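Local coordinates for dihydrodipicolinate reductase N-terminus domain-containing protein (Mycobacterium smegmatis, PDB 6IAQ) that binds NADP and, as a native amine dehydrogenase, probably catalyses the asymmetric reductive amination of ketones to amines, at residues A[31-36]-A[46-51]; A[92-97]-A[118-123]; A[200-205]-A[222-227]. All blocks are in the same frame, centred on the assembly; numbering follows the deposited sequence.

How the contacts relate
The three contacts contrast buried apolar packing, a surface salt bridge and surface packing whose polar groups bond to acids elsewhere. Contact 1 is wholly apolar and buried, pairing the strand of the Rossmann sheet that is outermost within this chain with the short helix 48-51. Contact 2 lies at the surface, where two helices packed on that parallel sheet meet through a salt bridge. Contact 3, also at the surface, pairs a helix start with the mixed sheet's outermost strand in this chain; an isoleucine methyl lies over a guanidinium face, with a looser threonine-threonine approach. No element is shared. Contacts 1 and 3 have centres about 37 Å apart, while the nearest atoms of contacts 2 and 3 are about 8 Å apart.

Contact 1 (A[31-36]-A[46-51]); sequences VQIVGA and QDLGDL
Leu48 meets Ile33 and Ala36 where the second strand of a Rossmann fold, 32-37, is met through this one side chain by the short helix 48-51 that follows it in the chain. Gln46 leads into the helix, its NE2 bonded to Gln42 O. Asp47 then takes the N-cap position: its OD2 accepts weakly from Gly49 N at 2.9 Å and is also bonded to Leu58 N, while OD1 receives Val60 N, so this carboxylate joins the helix start to the following loop. Leu48 makes the crossing. With CG anti to the backbone N (chi1 -176°), its two methyls are presented to the strand. CD2 reaches Ile33 CG2 at 3.8 Å, the two side chains crossing at about a right angle. The Ala36 methyl faces both branches, its CB 3.9 Å from Leu48 CD1 and 4.0 Å from Leu48 CD2. Val12 of strand 9-13 and Val15 touch Leu48 as well, so Leu48 packs on both strands, its side chain about 9 Å from the bound NADP. Asp50 N is a second, long and weak donor to Asp47 OD2. The single helical turn closes at Leu51, whose N donates to Asp47 O at 3.0 Å.

Contact 2 (A[92-97]-A[118-123]); sequences QLRICA and PELSAE
Arg94 and Glu123 carry this contact, a salt bridge between two helices of the Rossmann domain, with Leu120 contributing a smaller apolar touch. NH1 of Arg94 donates to Glu123 OE2 with an N-H...O angle of 139°. The pair is modelled as a salt bridge, but at 2.4 Å between NH1 and OE2 its detailed geometry is doubtful. OE1 of Glu123, a solvent-exposed residue, lies 3.1 Å from Arg94 NH1. The two flat groups are almost coplanar, 5° apart, and the acid comes in at the guanidinium edge. Arg94 gets there by bends at chi2 and chi3, after leaving the backbone with CG anti to its carbonyl carbon (chi1 -62°). The bend also brings its CD to 3.6 Å from Glu123 OE2. Leu120 approaches the same guanidinium obliquely, its CD2 methyl 4.2 Å from Arg94 NH1, and gives the charged pair an apolar neighbour. Beneath the bridge, the helices pack through Leu124, which touches Leu93 and Arg94, and through Leu127 against Ala97, while Leu120 rests on Leu86 and Val90. Helix 86-98, whose Gln92 touches the bound NADP, connects strands 77-80 and 102-105, and helix 118-130 lies on the next connection, from 102-105 to 134-137, so the salt bridge joins the helices of two consecutive crossovers of the parallel sheet.

Contact 3 (A[200-205]-A[222-227]); sequences PPTFGR and ITTATR
Arg205 lies across Ile222 at about a right angle, where the first turn of helix 203-215 passes over strand 219-230, the outermost of the mixed sheet in this chain. Its CB points toward the strand, and CG, anti to the backbone N (chi1 169°), carries the chain on to a bend at chi2 without yet touching the isoleucine. Contact begins at CD, 4.1 Å from Ile222 CG2. NE forms a salt bridge with Asp209 on the same helix, a restraint on how the guanidinium can turn. CZ stands 3.7 Å from Ile222 CD1, and NH1 is near both CG2 and CD1. NH2 comes closest, 3.5 Å from Ile222 CD1: this methyl lies over one face of the guanidinium, displaced from the centre of the group, as apolar packing on a flat cation. Three residues earlier, Thr202 caps the helix, its OG1 accepting from Arg205 N at 3.2 Å. The Thr202 CG2 methyl meets Thr224 OG1 at 4.1 Å, the two side chains running antiparallel past one another. It also approaches Thr226 OG1 (4.3 Å), which is bonded to Asp254. Thr202 OG1 and Thr224 OG1 bond to Asp256 OD2 and OD1. Asp256 belongs to strand 249-260, the antiparallel neighbour of 219-230, so its carboxylate ties the start of helix 203-215 to both strands, while Phe190 and Val194 of helix 187-195 touch Thr226.

Contact 1 (A[31-36]-A[46-51])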
loop_
_atom_site.group_PDB
_atom_site.type_symbol
_atom_site.label_atom_id
_atom_site.label_comp_id
_atom_site.label_asym_id
_atom_site.label_seq_id
_atom_site.Cartn_x
_atom_site.Cartn_y
_atom_site.Cartn_z
ATOM N N VAL A 31 -11.398 0.018 -23.917
ATOM C CA VAL A 31 -12.615 0.820 -23.613
ATOM C C VAL A 31 -13.098 1.459 -24.924
ATOM O O VAL A 31 -12.272 1.820 -25.768
ATOM C CB VAL A 31 -12.354 1.869 -22.518
ATOM C CG1 VAL A 31 -13.495 2.847 -22.372
ATOM C CG2 VAL A 31 -12.070 1.216 -21.183
ATOM N N GLN A 32 -14.410 1.558 -25.083
ATOM C CA GLN A 32 -15.038 2.242 -26.238
ATOM C C GLN A 32 -15.242 3.712 -25.858
ATOM O O GLN A 32 -16.059 4.006 -24.948
ATOM C CB GLN A 32 -16.354 1.573 -26.620
ATOM C CG GLN A 32 -16.179 0.153 -27.136
ATOM C CD GLN A 32 -17.496 -0.561 -27.264
ATOM O OE1 GLN A 32 -17.749 -1.568 -26.609
ATOM N NE2 GLN A 32 -18.357 -0.012 -28.099
ATOM N N ILE A 33 -14.510 4.618 -26.504
ATOM C CA ILE A 33 -14.772 6.076 -26.309
ATOM C C ILE A 33 -15.929 6.431 -27.246
ATOM O O ILE A 33 -15.750 6.286 -28.462
ATOM C CB ILE A 33 -13.509 6.922 -26.542
ATOM C CG1 ILE A 33 -12.370 6.525 -25.587
ATOM C CG2 ILE A 33 -13.850 8.402 -26.444
ATOM C CD1 ILE A 33 -11.038 7.169 -25.922
ATOM N N VAL A 34 -17.042 6.905 -26.698
ATOM C CA VAL A 34 -18.264 7.213 -27.484
ATOM C C VAL A 34 -18.522 8.722 -27.496
ATOM O O VAL A 34 -19.439 9.152 -28.225
ATOM C CB VAL A 34 -19.475 6.428 -26.956
ATOM C CG1 VAL A 34 -19.183 4.938 -27.027
ATOM C CG2 VAL A 34 -19.901 6.852 -25.555
ATOM N N GLY A 35 -17.754 9.508 -26.742
ATOM C CA GLY A 35 -17.982 10.967 -26.695
ATOM C C GLY A 35 -16.825 11.712 -26.058
ATOM O O GLY A 35 -15.990 11.065 -25.389
ATOM N N ALA A 36 -16.757 13.029 -26.281
ATOM C CA ALA A 36 -15.638 13.881 -25.822
ATOM C C ALA A 36 -16.131 15.331 -25.730
ATOM O O ALA A 36 -16.808 15.805 -26.675
ATOM C CB ALA A 36 -14.451 13.713 -26.736
ATOM N N GLN A 46 -13.895 18.649 -34.168
ATOM C CA GLN A 46 -12.745 17.805 -34.572
ATOM C C GLN A 46 -12.980 16.372 -34.073
ATOM O O GLN A 46 -13.715 16.180 -33.071
ATOM C CB GLN A 46 -11.429 18.325 -34.006
ATOM C CG GLN A 46 -10.948 19.640 -34.606
ATOM C CD GLN A 46 -9.534 19.929 -34.144
ATOM O OE1 GLN A 46 -8.629 19.100 -34.278
ATOM N NE2 GLN A 46 -9.319 21.102 -33.570
ATOM N N ASP A 47 -12.401 15.404 -34.783
ATOM C CA ASP A 47 -12.367 13.991 -34.351
ATOM C C ASP A 47 -11.364 13.887 -33.191
ATOM O O ASP A 47 -10.254 14.425 -33.324
ATOM C CB ASP A 47 -11.997 13.046 -35.494
ATOM C CG ASP A 47 -11.974 11.592 -35.051
ATOM O OD1 ASP A 47 -13.059 10.964 -35.065
ATOM O OD2 ASP A 47 -10.872 11.112 -34.661
ATOM N N LEU A 48 -11.730 13.190 -32.116
ATOM C CA LEU A 48 -10.871 13.063 -30.913
ATOM C C LEU A 48 -9.509 12.467 -31.293
ATOM O O LEU A 48 -8.482 12.995 -30.805
ATOM C CB LEU A 48 -11.577 12.212 -29.865
ATOM C CG LEU A 48 -10.825 12.102 -28.541
ATOM C CD1 LEU A 48 -10.708 13.462 -27.888
ATOM C CD2 LEU A 48 -11.515 11.137 -27.602
ATOM N N GLY A 49 -9.495 11.430 -32.131
ATOM C CA GLY A 49 -8.262 10.769 -32.602
ATOM C C GLY A 49 -7.312 11.752 -33.265
ATOM O O GLY A 49 -6.098 11.672 -33.009
ATOM N N ASP A 50 -7.835 12.650 -34.099
ATOM C CA ASP A 50 -7.036 13.706 -34.789
ATOM C C ASP A 50 -6.521 14.690 -33.743
ATOM O O ASP A 50 -5.338 15.042 -33.784
ATOM C CB ASP A 50 -7.848 14.463 -35.838
ATOM C CG ASP A 50 -8.218 13.620 -37.052
ATOM O OD1 ASP A 50 -7.489 12.640 -37.350
ATOM O OD2 ASP A 50 -9.249 13.929 -37.674
ATOM N N LEU A 51 -7.400 15.103 -32.836
ATOM C CA LEU A 51 -7.102 16.134 -31.816
ATOM C C LEU A 51 -5.982 15.632 -30.897
ATOM O O LEU A 51 -5.206 16.463 -30.437
ATOM C CB LEU A 51 -8.396 16.445 -31.059
ATOM C CG LEU A 51 -8.305 17.578 -30.049
ATOM C CD1 LEU A 51 -7.765 18.845 -30.718
ATOM C CD2 LEU A 51 -9.667 17.808 -29.415
#

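Contact 2 (A[92-97]-A[118-123])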
loop_
_atom_site.group_PDB
_atom_site.type_symbol
_atom_site.label_atom_id
_atom_site.label_comp_id
_atom_site.label_asym_id
_atom_site.label_seq_id
_atom_site.Cartn_x
_atom_site.Cartn_y
_atom_site.Cartn_z
ATOM N N GLN A 92 -19.878 20.241 -13.649
ATOM C CA GLN A 92 -19.718 19.020 -14.476
ATOM C C GLN A 92 -20.318 17.816 -13.740
ATOM O O GLN A 92 -20.935 16.958 -14.420
ATOM C CB GLN A 92 -18.256 18.774 -14.849
ATOM C CG GLN A 92 -17.673 19.875 -15.716
ATOM C CD GLN A 92 -17.317 21.133 -14.981
ATOM O OE1 GLN A 92 -16.793 21.096 -13.869
ATOM N NE2 GLN A 92 -17.566 22.272 -15.619
ATOM N N LEU A 93 -20.152 17.743 -12.414
ATOM C CA LEU A 93 -20.596 16.557 -11.637
ATOM C C LEU A 93 -22.142 16.536 -11.590
ATOM O O LEU A 93 -22.700 15.413 -11.617
ATOM C CB LEU A 93 -19.947 16.565 -10.244
ATOM C CG LEU A 93 -18.425 16.340 -10.227
ATOM C CD1 LEU A 93 -17.801 16.594 -8.870
ATOM C CD2 LEU A 93 -18.101 14.934 -10.655
ATOM N N ARG A 94 -22.807 17.704 -11.542
ATOM C CA ARG A 94 -24.297 17.791 -11.597
ATOM C C ARG A 94 -24.799 17.181 -12.917
ATOM O O ARG A 94 -25.740 16.361 -12.894
ATOM C CB ARG A 94 -24.819 19.217 -11.468
ATOM C CG ARG A 94 -24.469 19.866 -10.132
ATOM C CD ARG A 94 -25.494 20.751 -9.436
ATOM N NE ARG A 94 -25.050 22.131 -9.454
ATOM C CZ ARG A 94 -24.928 22.939 -8.398
ATOM N NH1 ARG A 94 -25.217 22.532 -7.172
ATOM N NH2 ARG A 94 -24.431 24.147 -8.566
ATOM N N ILE A 95 -24.196 17.574 -14.037
ATOM C CA ILE A 95 -24.592 17.088 -15.382
ATOM C C ILE A 95 -24.445 15.545 -15.418
ATOM O O ILE A 95 -25.365 14.840 -15.943
ATOM C CB ILE A 95 -23.782 17.827 -16.469
ATOM C CG1 ILE A 95 -24.199 19.299 -16.568
ATOM C CG2 ILE A 95 -23.848 17.111 -17.822
ATOM C CD1 ILE A 95 -23.234 20.169 -17.342
ATOM N N CYS A 96 -23.360 14.988 -14.870
ATOM C CA CYS A 96 -23.130 13.516 -14.881
ATOM C C CYS A 96 -24.201 12.816 -14.032
ATOM O O CYS A 96 -24.883 11.880 -14.547
ATOM C CB CYS A 96 -21.723 13.178 -14.402
ATOM S SG CYS A 96 -20.485 13.632 -15.635
ATOM N N ALA A 97 -24.372 13.269 -12.792
ATOM C CA ALA A 97 -25.277 12.647 -11.807
ATOM C C ALA A 97 -26.737 12.782 -12.276
ATOM O O ALA A 97 -27.500 11.792 -12.128
ATOM C CB ALA A 97 -25.064 13.293 -10.462
ATOM N N PRO A 118 -19.140 20.621 2.419
ATOM C CA PRO A 118 -20.156 19.707 2.954
ATOM C C PRO A 118 -21.517 19.803 2.231
ATOM O O PRO A 118 -22.115 18.756 1.971
ATOM C CB PRO A 118 -20.278 20.107 4.432
ATOM C CG PRO A 118 -19.732 21.523 4.511
ATOM C CD PRO A 118 -18.740 21.672 3.375
ATOM N N GLU A 119 -21.954 21.019 1.869
ATOM C CA GLU A 119 -23.282 21.264 1.226
ATOM C C GLU A 119 -23.274 20.666 -0.190
ATOM O O GLU A 119 -24.189 19.854 -0.514
ATOM C CB GLU A 119 -23.621 22.754 1.202
ATOM N N LEU A 120 -22.253 21.004 -0.988
ATOM C CA LEU A 120 -22.095 20.515 -2.376
ATOM C C LEU A 120 -21.921 18.997 -2.345
ATOM O O LEU A 120 -22.462 18.322 -3.244
ATOM C CB LEU A 120 -20.926 21.235 -3.062
ATOM C CG LEU A 120 -21.103 22.747 -3.234
ATOM C CD1 LEU A 120 -19.828 23.415 -3.744
ATOM C CD2 LEU A 120 -22.280 23.049 -4.152
ATOM N N SER A 121 -21.196 18.463 -1.357
ATOM C CA SER A 121 -21.008 16.999 -1.205
ATOM C C SER A 121 -22.369 16.318 -0.956
ATOM O O SER A 121 -22.695 15.322 -1.664
ATOM C CB SER A 121 -19.975 16.677 -0.140
ATOM O OG SER A 121 -18.667 17.136 -0.527
ATOM N N ALA A 122 -23.140 16.811 0.010
ATOM C CA ALA A 122 -24.470 16.224 0.349
ATOM C C ALA A 122 -25.400 16.240 -0.883
ATOM O O ALA A 122 -26.045 15.203 -1.199
ATOM C CB ALA A 122 -25.073 16.957 1.514
ATOM N N GLU A 123 -25.414 17.375 -1.587
ATOM C CA GLU A 123 -26.251 17.618 -2.791
ATOM C C GLU A 123 -25.910 16.540 -3.832
ATOM O O GLU A 123 -26.843 15.829 -4.351
ATOM C CB GLU A 123 -25.894 18.991 -3.375
ATOM C CG GLU A 123 -27.007 19.913 -3.846
ATOM C CD GLU A 123 -26.428 21.017 -4.744
ATOM O OE1 GLU A 123 -25.979 22.061 -4.193
ATOM O OE2 GLU A 123 -26.386 20.806 -5.981
#

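Contact 3 (A[200-205]-A[222-227])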
loop_
_atom_site.group_PDB
_atom_site.type_symbol
_atom_site.label_atom_id
_atom_site.label_comp_id
_atom_site.label_asym_id
_atom_site.label_seq_id
_atom_site.Cartn_x
_atom_site.Cartn_y
_atom_site.Cartn_z
ATOM N N PRO A 200 -9.491 28.682 -2.291
ATOM C CA PRO A 200 -9.924 27.288 -2.200
ATOM C C PRO A 200 -9.157 26.498 -1.145
ATOM O O PRO A 200 -8.040 26.890 -0.774
ATOM C CB PRO A 200 -9.714 26.671 -3.595
ATOM C CG PRO A 200 -8.990 27.707 -4.404
ATOM C CD PRO A 200 -9.005 29.020 -3.624
ATOM N N PRO A 201 -9.713 25.354 -0.689
ATOM C CA PRO A 201 -8.997 24.476 0.231
ATOM C C PRO A 201 -7.730 23.931 -0.470
ATOM O O PRO A 201 -7.673 23.813 -1.687
ATOM C CB PRO A 201 -10.003 23.353 0.552
ATOM C CG PRO A 201 -10.928 23.307 -0.673
ATOM C CD PRO A 201 -10.986 24.757 -1.157
ATOM N N THR A 202 -6.698 23.683 0.313
ATOM C CA THR A 202 -5.427 23.090 -0.167
ATOM C C THR A 202 -5.676 21.625 -0.535
ATOM O O THR A 202 -6.494 20.949 0.113
ATOM C CB THR A 202 -4.305 23.264 0.861
ATOM O OG1 THR A 202 -4.715 22.571 2.048
ATOM C CG2 THR A 202 -4.016 24.729 1.127
ATOM N N PHE A 203 -4.954 21.136 -1.541
ATOM C CA PHE A 203 -4.974 19.699 -1.927
ATOM C C PHE A 203 -4.698 18.837 -0.696
ATOM O O PHE A 203 -5.379 17.804 -0.501
ATOM C CB PHE A 203 -3.941 19.415 -3.016
ATOM C CG PHE A 203 -4.182 20.103 -4.340
ATOM C CD1 PHE A 203 -5.313 20.885 -4.577
ATOM C CD2 PHE A 203 -3.291 19.912 -5.378
ATOM C CE1 PHE A 203 -5.515 21.486 -5.810
ATOM C CE2 PHE A 203 -3.505 20.502 -6.610
ATOM C CZ PHE A 203 -4.617 21.275 -6.823
ATOM N N GLY A 204 -3.736 19.263 0.109
ATOM C CA GLY A 204 -3.273 18.504 1.278
ATOM C C GLY A 204 -4.328 18.406 2.359
ATOM O O GLY A 204 -4.343 17.398 3.077
ATOM N N ARG A 205 -5.212 19.400 2.472
ATOM C CA ARG A 205 -6.297 19.350 3.474
ATOM C C ARG A 205 -7.199 18.148 3.171
ATOM O O ARG A 205 -7.596 17.395 4.093
ATOM C CB ARG A 205 -7.026 20.694 3.496
ATOM C CG ARG A 205 -8.322 20.664 4.299
ATOM C CD ARG A 205 -8.097 20.344 5.765
ATOM N NE ARG A 205 -9.393 19.943 6.277
ATOM C CZ ARG A 205 -10.348 20.787 6.627
ATOM N NH1 ARG A 205 -10.124 22.091 6.575
ATOM N NH2 ARG A 205 -11.499 20.327 7.077
ATOM N N ILE A 222 -7.156 21.954 13.294
ATOM C CA ILE A 222 -6.716 22.036 11.872
ATOM C C ILE A 222 -5.967 23.358 11.691
ATOM O O ILE A 222 -6.555 24.414 11.989
ATOM C CB ILE A 222 -7.906 21.922 10.892
ATOM C CG1 ILE A 222 -8.763 20.690 11.187
ATOM C CG2 ILE A 222 -7.404 21.944 9.451
ATOM C CD1 ILE A 222 -9.908 20.464 10.239
ATOM N N THR A 223 -4.735 23.306 11.188
ATOM C CA THR A 223 -3.926 24.493 10.808
ATOM C C THR A 223 -3.366 24.324 9.399
ATOM O O THR A 223 -3.337 23.197 8.886
ATOM C CB THR A 223 -2.806 24.754 11.822
ATOM O OG1 THR A 223 -2.125 23.517 12.053
ATOM C CG2 THR A 223 -3.351 25.337 13.110
ATOM N N THR A 224 -2.952 25.433 8.788
ATOM C CA THR A 224 -2.549 25.506 7.366
ATOM C C THR A 224 -1.722 26.763 7.157
ATOM O O THR A 224 -1.972 27.740 7.862
ATOM C CB THR A 224 -3.768 25.500 6.428
ATOM O OG1 THR A 224 -3.246 25.383 5.107
ATOM C CG2 THR A 224 -4.630 26.748 6.550
ATOM N N ALA A 225 -0.794 26.731 6.215
ATOM C CA ALA A 225 -0.008 27.903 5.782
ATOM C C ALA A 225 0.484 27.659 4.357
ATOM O O ALA A 225 0.660 26.481 3.959
ATOM C CB ALA A 225 1.140 28.168 6.722
ATOM N N THR A 226 0.666 28.736 3.612
ATOM C CA THR A 226 1.084 28.708 2.203
ATOM C C THR A 226 2.093 29.820 1.985
ATOM O O THR A 226 1.879 30.913 2.528
ATOM C CB THR A 226 -0.109 28.871 1.261
ATOM O OG1 THR A 226 -0.970 27.764 1.519
ATOM C CG2 THR A 226 0.306 28.943 -0.195
ATOM N N ARG A 227 3.142 29.538 1.222
ATOM C CA ARG A 227 4.115 30.554 0.778
ATOM C C ARG A 227 4.332 30.366 -0.717
ATOM O O ARG A 227 4.228 29.254 -1.251
ATOM C CB ARG A 227 5.409 30.420 1.588
ATOM C CG ARG A 227 6.144 29.110 1.381
ATOM C CD ARG A 227 7.634 29.272 1.618
ATOM N NE ARG A 227 8.434 28.158 1.127
ATOM C CZ ARG A 227 8.607 27.000 1.764
ATOM N NH1 ARG A 227 7.984 26.738 2.907
ATOM N NH2 ARG A 227 9.400 26.079 1.238
#